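PDB 6HDY: 2-hydroxyisobutyryl-CoA synthetase from Aquincola tertiaricarbonis, which belongs to the ANL superfamily of AMP-binding enzymes, pairing an AMP-binding region with a C-terminal domain. Local coordinates for residues A[201-206]-A[225-230]; A[166-171]-A[179-184]; A[59-62]-A[67-70]. All blocks are in the same frame, centred on the assembly; numbering follows the deposited sequence.

Contact 1: residues A[201-206]-A[225-230]. With SO4 (sulfate ion), chain F.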
loop_
_atom_site.group_PDB
_atom_site.type_symbol
_atom_site.label_atom_id
_atom_site.label_comp_id
_atom_site.label_asym_id
_atom_site.label_seq_id
_atom_site.Cartn_x
_atom_site.Cartn_y
_atom_site.Cartn_z
ATOM N N GLY A 201 -5.277 -6.371 -12.566
ATOM C CA GLY A 201 -4.220 -5.987 -13.490
ATOM C C GLY A 201 -2.850 -5.976 -12.844
ATOM O O GLY A 201 -1.839 -5.924 -13.544
ATOM N N MET A 202 -2.802 -6.070 -11.505
ATOM C CA MET A 202 -1.535 -6.028 -10.764
ATOM C C MET A 202 -0.608 -7.209 -11.006
ATOM O O MET A 202 0.600 -7.004 -11.165
ATOM C CB MET A 202 -1.774 -5.854 -9.264
ATOM C CG MET A 202 -1.988 -4.429 -8.845
ATOM S SD MET A 202 -1.984 -4.300 -7.034
ATOM C CE MET A 202 -1.838 -2.568 -6.868
ATOM N N SER A 203 -1.155 -8.437 -10.986
ATOM C CA SER A 203 -0.388 -9.678 -11.121
ATOM C C SER A 203 0.282 -9.809 -12.478
ATOM O O SER A 203 1.437 -10.244 -12.556
ATOM C CB SER A 203 -1.279 -10.884 -10.843
ATOM O OG SER A 203 -2.010 -10.672 -9.647
ATOM N N ALA A 204 -0.428 -9.403 -13.547
ATOM C CA ALA A 204 0.126 -9.447 -14.904
ATOM C C ALA A 204 1.294 -8.472 -14.995
ATOM O O ALA A 204 2.313 -8.806 -15.577
ATOM C CB ALA A 204 -0.947 -9.108 -15.936
ATOM N N ARG A 205 1.176 -7.305 -14.351
ATOM C CA ARG A 205 2.245 -6.311 -14.348
ATOM C C ARG A 205 3.417 -6.719 -13.449
ATOM O O ARG A 205 4.569 -6.525 -13.828
ATOM C CB ARG A 205 1.693 -4.929 -14.020
ATOM C CG ARG A 205 0.983 -4.306 -15.224
ATOM C CD ARG A 205 0.632 -2.831 -15.066
ATOM N NE ARG A 205 -0.324 -2.613 -13.982
ATOM C CZ ARG A 205 0.028 -2.350 -12.730
ATOM N NH1 ARG A 205 -0.901 -2.191 -11.795
ATOM N NH2 ARG A 205 1.311 -2.252 -12.401
ATOM N N LEU A 206 3.122 -7.351 -12.303
ATOM C CA LEU A 206 4.123 -7.828 -11.352
ATOM C C LEU A 206 5.095 -8.810 -11.953
ATOM O O LEU A 206 6.285 -8.681 -11.720
ATOM C CB LEU A 206 3.470 -8.445 -10.095
ATOM C CG LEU A 206 4.433 -8.906 -8.952
ATOM C CD1 LEU A 206 5.477 -7.796 -8.588
ATOM C CD2 LEU A 206 3.628 -9.260 -7.699
ATOM N N ALA A 225 1.710 -16.602 -4.156
ATOM C CA ALA A 225 2.852 -17.168 -4.872
ATOM C C ALA A 225 2.387 -18.230 -5.933
ATOM O O ALA A 225 2.826 -18.181 -7.079
ATOM C CB ALA A 225 3.805 -17.793 -3.880
ATOM N N ILE A 226 1.443 -19.114 -5.568
ATOM C CA ILE A 226 0.897 -20.109 -6.489
ATOM C C ILE A 226 0.176 -19.409 -7.645
ATOM O O ILE A 226 0.447 -19.737 -8.807
ATOM C CB ILE A 226 0.021 -21.205 -5.784
ATOM C CG1 ILE A 226 0.910 -22.196 -5.003
ATOM C CG2 ILE A 226 -0.845 -22.000 -6.800
ATOM C CD1 ILE A 226 0.374 -22.542 -3.667
ATOM N N HIS A 227 -0.715 -18.436 -7.331
ATOM C CA HIS A 227 -1.483 -17.712 -8.348
ATOM C C HIS A 227 -0.588 -16.958 -9.329
ATOM O O HIS A 227 -0.835 -16.981 -10.539
ATOM C CB HIS A 227 -2.542 -16.802 -7.714
ATOM C CG HIS A 227 -3.246 -15.902 -8.692
ATOM N ND1 HIS A 227 -3.803 -16.396 -9.863
ATOM C CD2 HIS A 227 -3.465 -14.564 -8.635
ATOM C CE1 HIS A 227 -4.346 -15.355 -10.471
ATOM N NE2 HIS A 227 -4.161 -14.228 -9.781
ATOM N N LEU A 228 0.472 -16.332 -8.802
ATOM C CA LEU A 228 1.454 -15.579 -9.570
ATOM C C LEU A 228 2.221 -16.446 -10.593
ATOM O O LEU A 228 2.514 -15.951 -11.685
ATOM C CB LEU A 228 2.400 -14.829 -8.607
ATOM C CG LEU A 228 3.084 -13.580 -9.130
ATOM C CD1 LEU A 228 2.067 -12.535 -9.576
ATOM C CD2 LEU A 228 4.012 -13.017 -8.081
ATOM N N ALA A 229 2.491 -17.742 -10.277
ATOM C CA ALA A 229 3.173 -18.665 -11.216
ATOM C C ALA A 229 2.272 -18.993 -12.422
ATOM O O ALA A 229 2.763 -19.112 -13.551
ATOM C CB ALA A 229 3.600 -19.941 -10.507
ATOM N N GLU A 230 0.937 -19.092 -12.181
ATOM C CA GLU A 230 -0.059 -19.350 -13.229
ATOM C C GLU A 230 -0.140 -18.108 -14.080
ATOM O O GLU A 230 -0.192 -18.222 -15.297
ATOM C CB GLU A 230 -1.447 -19.655 -12.657
ATOM C CG GLU A 230 -1.526 -20.897 -11.787
ATOM C CD GLU A 230 -2.811 -21.008 -10.990
ATOM O OE1 GLU A 230 -3.183 -22.148 -10.634
ATOM O OE2 GLU A 230 -3.449 -19.963 -10.721
HETATM S S SO4 F . -5.934 -9.704 -11.397
HETATM O O1 SO4 F . -6.793 -9.932 -10.240
HETATM O O2 SO4 F . -6.754 -9.182 -12.490
HETATM O O3 SO4 F . -4.890 -8.738 -11.031
HETATM O O4 SO4 F . -5.303 -10.969 -11.796
HETATM O O HOH W 1 -4.458 -11.562 -9.077
#

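Contact 2: residues A[166-171]-A[179-184]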
loop_
_atom_site.group_PDB
_atom_site.type_symbol
_atom_site.label_atom_id
_atom_site.label_comp_id
_atom_site.label_asym_id
_atom_site.label_seq_id
_atom_site.Cartn_x
_atom_site.Cartn_y
_atom_site.Cartn_z
ATOM N N VAL A 166 13.862 -6.623 -2.297
ATOM C CA VAL A 166 12.803 -7.357 -1.605
ATOM C C VAL A 166 11.461 -6.939 -2.161
ATOM O O VAL A 166 11.059 -5.789 -1.977
ATOM C CB VAL A 166 12.862 -7.177 -0.063
ATOM C CG1 VAL A 166 11.736 -7.961 0.628
ATOM C CG2 VAL A 166 14.223 -7.587 0.487
ATOM N N CYS A 167 10.766 -7.866 -2.838
ATOM C CA CYS A 167 9.445 -7.567 -3.350
ATOM C C CYS A 167 8.400 -7.839 -2.287
ATOM O O CYS A 167 8.213 -8.995 -1.912
ATOM C CB CYS A 167 9.147 -8.339 -4.628
ATOM S SG CYS A 167 7.555 -7.907 -5.375
ATOM N N VAL A 168 7.704 -6.783 -1.804
ATOM C CA VAL A 168 6.603 -6.933 -0.829
ATOM C C VAL A 168 5.305 -6.898 -1.627
ATOM O O VAL A 168 4.854 -5.841 -2.065
ATOM C CB VAL A 168 6.658 -5.908 0.348
ATOM C CG1 VAL A 168 5.542 -6.173 1.357
ATOM C CG2 VAL A 168 8.011 -5.988 1.046
ATOM N N ALA A 169 4.753 -8.085 -1.885
ATOM C CA ALA A 169 3.561 -8.243 -2.705
ATOM C C ALA A 169 2.335 -8.745 -1.924
ATOM O O ALA A 169 1.785 -9.810 -2.202
ATOM C CB ALA A 169 3.874 -9.137 -3.906
ATOM N N ALA A 170 1.931 -7.968 -0.925
ATOM C CA ALA A 170 0.710 -8.154 -0.132
ATOM C C ALA A 170 0.085 -6.760 -0.084
ATOM O O ALA A 170 0.803 -5.771 -0.279
ATOM C CB ALA A 170 1.033 -8.672 1.264
ATOM N N VAL A 171 -1.242 -6.678 0.080
ATOM C CA VAL A 171 -2.007 -5.436 0.077
ATOM C C VAL A 171 -1.518 -4.469 1.178
ATOM O O VAL A 171 -1.299 -4.871 2.315
ATOM C CB VAL A 171 -3.561 -5.679 0.101
ATOM C CG1 VAL A 171 -4.004 -6.448 1.346
ATOM C CG2 VAL A 171 -4.347 -4.371 -0.025
ATOM N N TRP A 179 3.029 -4.142 5.670
ATOM C CA TRP A 179 3.747 -3.058 6.378
ATOM C C TRP A 179 4.883 -3.608 7.202
ATOM O O TRP A 179 5.966 -3.027 7.238
ATOM C CB TRP A 179 2.771 -2.222 7.253
ATOM C CG TRP A 179 1.696 -1.562 6.440
ATOM C CD1 TRP A 179 0.423 -2.009 6.257
ATOM C CD2 TRP A 179 1.830 -0.380 5.629
ATOM N NE1 TRP A 179 -0.255 -1.173 5.404
ATOM C CE2 TRP A 179 0.585 -0.168 4.994
ATOM C CE3 TRP A 179 2.890 0.503 5.357
ATOM C CZ2 TRP A 179 0.359 0.908 4.116
ATOM C CZ3 TRP A 179 2.672 1.561 4.475
ATOM C CH2 TRP A 179 1.416 1.762 3.876
ATOM N N GLY A 180 4.649 -4.741 7.842
ATOM C CA GLY A 180 5.672 -5.402 8.648
ATOM C C GLY A 180 6.858 -5.901 7.851
ATOM O O GLY A 180 7.995 -5.751 8.293
ATOM N N ALA A 181 6.615 -6.469 6.661
ATOM C CA ALA A 181 7.710 -6.936 5.804
ATOM C C ALA A 181 8.463 -5.749 5.205
ATOM O O ALA A 181 9.696 -5.793 5.075
ATOM C CB ALA A 181 7.185 -7.849 4.701
ATOM N N LEU A 182 7.721 -4.688 4.846
ATOM C CA LEU A 182 8.323 -3.469 4.320
ATOM C C LEU A 182 9.270 -2.803 5.361
ATOM O O LEU A 182 10.386 -2.403 5.005
ATOM C CB LEU A 182 7.221 -2.492 3.875
ATOM C CG LEU A 182 7.646 -1.057 3.570
ATOM C CD1 LEU A 182 8.558 -0.998 2.348
ATOM C CD2 LEU A 182 6.453 -0.174 3.408
ATOM N N ALA A 183 8.802 -2.668 6.634
ATOM C CA ALA A 183 9.568 -2.043 7.724
ATOM C C ALA A 183 10.868 -2.798 7.993
ATOM O O ALA A 183 11.878 -2.173 8.285
ATOM C CB ALA A 183 8.731 -1.927 8.995
ATOM N N GLY A 184 10.830 -4.124 7.882
ATOM C CA GLY A 184 11.986 -4.999 8.058
ATOM C C GLY A 184 12.966 -4.833 6.923
ATOM O O GLY A 184 14.167 -4.709 7.159
#

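Contact 3: residues A[59-62]-A[67-70]. With SO4 (sulfate ion), chain D.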
loop_
_atom_site.group_PDB
_atom_site.type_symbol
_atom_site.label_atom_id
_atom_site.label_comp_id
_atom_site.label_asym_id
_atom_site.label_seq_id
_atom_site.Cartn_x
_atom_site.Cartn_y
_atom_site.Cartn_z
ATOM N N GLN A 59 4.032 -4.548 34.852
ATOM C CA GLN A 59 4.042 -3.350 35.692
ATOM C C GLN A 59 3.678 -2.167 34.800
ATOM O O GLN A 59 2.875 -1.316 35.188
ATOM C CB GLN A 59 5.429 -3.135 36.315
ATOM C CG GLN A 59 5.708 -4.016 37.531
ATOM C CD GLN A 59 7.183 -4.272 37.784
ATOM O OE1 GLN A 59 8.062 -3.470 37.436
ATOM N NE2 GLN A 59 7.486 -5.389 38.438
ATOM N N TYR A 60 4.227 -2.151 33.572
ATOM C CA TYR A 60 3.944 -1.098 32.602
ATOM C C TYR A 60 2.450 -1.081 32.249
ATOM O O TYR A 60 1.858 -0.019 32.257
ATOM C CB TYR A 60 4.864 -1.212 31.364
ATOM C CG TYR A 60 4.482 -0.252 30.248
ATOM C CD1 TYR A 60 4.914 1.076 30.261
ATOM C CD2 TYR A 60 3.666 -0.663 29.193
ATOM C CE1 TYR A 60 4.567 1.956 29.238
ATOM C CE2 TYR A 60 3.288 0.220 28.187
ATOM C CZ TYR A 60 3.741 1.528 28.213
ATOM O OH TYR A 60 3.333 2.397 27.232
ATOM N N ALA A 61 1.840 -2.258 31.995
ATOM C CA ALA A 61 0.420 -2.378 31.632
ATOM C C ALA A 61 -0.497 -2.014 32.794
ATOM O O ALA A 61 -1.498 -1.342 32.597
ATOM C CB ALA A 61 0.124 -3.777 31.132
ATOM N N TRP A 62 -0.134 -2.418 34.018
ATOM C CA TRP A 62 -0.882 -2.084 35.239
ATOM C C TRP A 62 -0.956 -0.578 35.436
ATOM O O TRP A 62 -1.970 -0.060 35.905
ATOM C CB TRP A 62 -0.173 -2.701 36.438
ATOM C CG TRP A 62 -0.846 -2.502 37.758
ATOM C CD1 TRP A 62 -0.562 -1.546 38.691
ATOM C CD2 TRP A 62 -1.819 -3.368 38.351
ATOM N NE1 TRP A 62 -1.314 -1.749 39.826
ATOM C CE2 TRP A 62 -2.075 -2.879 39.657
ATOM C CE3 TRP A 62 -2.511 -4.510 37.904
ATOM C CZ2 TRP A 62 -2.993 -3.495 40.521
ATOM C CZ3 TRP A 62 -3.426 -5.112 38.755
ATOM C CH2 TRP A 62 -3.662 -4.606 40.046
ATOM N N PHE A 67 -7.582 -1.530 30.980
ATOM C CA PHE A 67 -8.080 -2.795 30.437
ATOM C C PHE A 67 -7.418 -3.936 31.185
ATOM O O PHE A 67 -8.118 -4.840 31.635
ATOM C CB PHE A 67 -7.784 -2.909 28.921
ATOM C CG PHE A 67 -7.982 -4.294 28.347
ATOM C CD1 PHE A 67 -9.255 -4.765 28.050
ATOM C CD2 PHE A 67 -6.899 -5.141 28.141
ATOM C CE1 PHE A 67 -9.443 -6.065 27.564
ATOM C CE2 PHE A 67 -7.090 -6.433 27.647
ATOM C CZ PHE A 67 -8.362 -6.883 27.359
ATOM N N TYR A 68 -6.066 -3.909 31.293
ATOM C CA TYR A 68 -5.304 -4.905 32.026
ATOM C C TYR A 68 -5.517 -4.790 33.526
ATOM O O TYR A 68 -5.681 -5.814 34.174
ATOM C CB TYR A 68 -3.816 -4.851 31.674
ATOM C CG TYR A 68 -3.539 -5.407 30.301
ATOM C CD1 TYR A 68 -3.711 -6.764 30.027
ATOM C CD2 TYR A 68 -3.115 -4.580 29.266
ATOM C CE1 TYR A 68 -3.502 -7.274 28.750
ATOM C CE2 TYR A 68 -2.876 -5.087 27.989
ATOM C CZ TYR A 68 -3.063 -6.438 27.740
ATOM O OH TYR A 68 -2.837 -6.947 26.488
ATOM N N ARG A 69 -5.566 -3.567 34.076
ATOM C CA ARG A 69 -5.827 -3.348 35.512
ATOM C C ARG A 69 -7.173 -3.994 35.929
ATOM O O ARG A 69 -7.196 -4.736 36.910
ATOM C CB ARG A 69 -5.749 -1.847 35.881
ATOM C CG ARG A 69 -6.105 -1.519 37.333
ATOM C CD ARG A 69 -4.926 -1.494 38.302
ATOM N NE ARG A 69 -3.956 -0.456 37.954
ATOM C CZ ARG A 69 -3.902 0.757 38.497
ATOM N NH1 ARG A 69 -4.729 1.090 39.484
ATOM N NH2 ARG A 69 -3.010 1.639 38.073
ATOM N N ARG A 70 -8.254 -3.781 35.128
ATOM C CA ARG A 70 -9.594 -4.347 35.361
ATOM C C ARG A 70 -9.634 -5.859 35.190
ATOM O O ARG A 70 -10.213 -6.549 36.033
ATOM C CB ARG A 70 -10.634 -3.714 34.428
ATOM C CG ARG A 70 -11.259 -2.435 34.969
ATOM C CD ARG A 70 -12.360 -1.929 34.047
ATOM N NE ARG A 70 -11.863 -1.629 32.697
ATOM C CZ ARG A 70 -11.410 -0.440 32.311
ATOM N NH1 ARG A 70 -11.393 0.582 33.162
ATOM N NH2 ARG A 70 -10.971 -0.261 31.074
HETATM S S SO4 D . -12.709 -2.757 28.948
HETATM O O1 SO4 D . -11.699 -1.731 28.591
HETATM O O2 SO4 D . -14.072 -2.250 28.727
HETATM O O3 SO4 D . -12.529 -3.110 30.371
HETATM O O4 SO4 D . -12.558 -3.987 28.145
#

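Contact 1: residues A[201-206]-A[225-230]
L228 reaches from one helix to S203 and L206 of the other. Its CB leaves the backbone to one side of the neighbouring helix, but with CG anti to the backbone N (chi1 -155°) the chain is carried across, and at CG it splits into two methyls with separate tasks. CD1 settles on S203, 3.8 Å from its carbonyl O and 3.9 Å from its CB. CD2 meets L206 CD2 at 3.8 Å, the two leucine side chains crossing at about a right angle. V207 and L210 of helix 202-213 and Y268 of helix 258-268 also touch L228, so a branched apolar residue suits this buried place. Helices 202-213 and 222-234 lead into and out of strand 217-220 of the parallel sheet in the AMP-binding region, and their short segments cross at 71° with axes 9.8 Å apart. The contact is small, carried by S203, L206, H227 and L228. At its outer margin the joint turns polar. A water bridges S203 OG (2.7 Å) and H227 NE2 (2.8 Å). This water lies in the imidazole plane, at the ring edge, and donates a weak bond to sulfate O4. S203 OG is also bonded to Y224 OH. G201, the N-cap of helix 202-213, holds the ion, probably acquired from the crystallisation liquor: its N donates to sulfate O3 at 2.8 Å and less closely to O2 at 3.2 Å. The positive end of the helix dipole probably adds to the attraction. E230 OE2 lies near the ring plane at the imidazole edge, and its partner is R462 NE, in a salt bridge.

Contact 2: residues A[166-171]-A[179-184]
V168 packs against A181 and L182 inside a beta-alpha-beta crossover, in which strand 165-168 runs on through helix 176-187 to strand 191-193 of the parallel sheet. The valine points its CB at the helix, and its two methyls divide the surface between them. With CG1 anti to the backbone N (chi1 -177°), that methyl faces the A181 methyl, CG1 to CB 4.1 Å. CG2, on the other branch, comes almost as near to A181 CB, at 4.2 Å, but lies closest to the helix backbone, 4.0 Å from L182 N and 4.1 Å from L182 CA. A181 therefore meets the fork of the valine methyl to methyl, whereas L182 offers its main chain. The L182 side chain leaves to one side and packs on F172 and P194, and on W179 of the second subunit. A small residue at 181 lets the helix lie close to the sheet, and a beta-branched one at 168 fills the interval without a long flexible chain. Y219 of the adjoining strand touches both V168 and A181. C167, the preceding residue, faces the other side of the sheet, onto L206 and L210 of helix 202-213. The far side of helix 176-187 is covered by helix 141-157, where A183 lies against W144 and A148, and the carbonyl O of G180 accepts a hydrogen bond from H151 ND1. W179 starts away from the strand at CB, and its NE1 is bonded to S173 O. The helix starts within the binding pocket, since Y175, M176 and G177 line the site of (3S)-3-hydroxybutanoic acid, which lies about 8 Å from the side chain of A181. Within the helix, A183 N donates to W179 O at 2.9 Å.

Contact 3: residues A[59-62]-A[67-70]
The indole of W62 carries R69 on one face: CD sits 3.4 Å above the centre of the six-membered ring, a CH-pi contact, while the guanidinium stacks over the five-membered ring with CZ 4.1 Å from the centroid, a cation-pi contact. The two planes differ by 23°. At the edge of the guanidinium, in its plane, is the carbonyl O of W62, which takes hydrogen bonds from NE and NH2 of R69, each 2.9 Å long and from the same side of the carbonyl plane. Bends at chi2 (92°) and chi3 fold the arginine back to reach ring and carbonyl together. Deeper in, A61 CB touches Y68 CD2 at 3.8 Å, a small residue beside a large ring; F67 CD2 lies over a face of that ring, and Y68 OH bonds to P336 O and I338 N. R70 starts away at CB; its NE and NH2 bind a sulfate, probably from the crystallisation liquor, and NH2 also salt-bridges D112. The contact joins consecutive helices 43-64 and 66-74. Because W62 lies near the C-terminal end of its helix, where carbonyls probably carry extra negative character, a cation gripping W62 O side-on should be favourable.

Along the chain the order is contact 3, contact 2, contact 1, each closing before the next opens. Contacts 1 and 2 are neighbours, centres 16 Å apart, and lie on the same parallel sheet and the helices packed on it: helix 176-187 covers one face, helix 202-213 the other, so that strand 165-168 is packed from both sides. They touch directly where L206 CD2 meets A169 CB at 3.8 Å. Each also reaches the second subunit, placing this sheet region beside the dimer interface. Contact 3 stands apart, its centre 32 Å from that of contact 2 and 46 Å from that of contact 1, across the chain's centre from the latter, joining two early helices at the opposite flank.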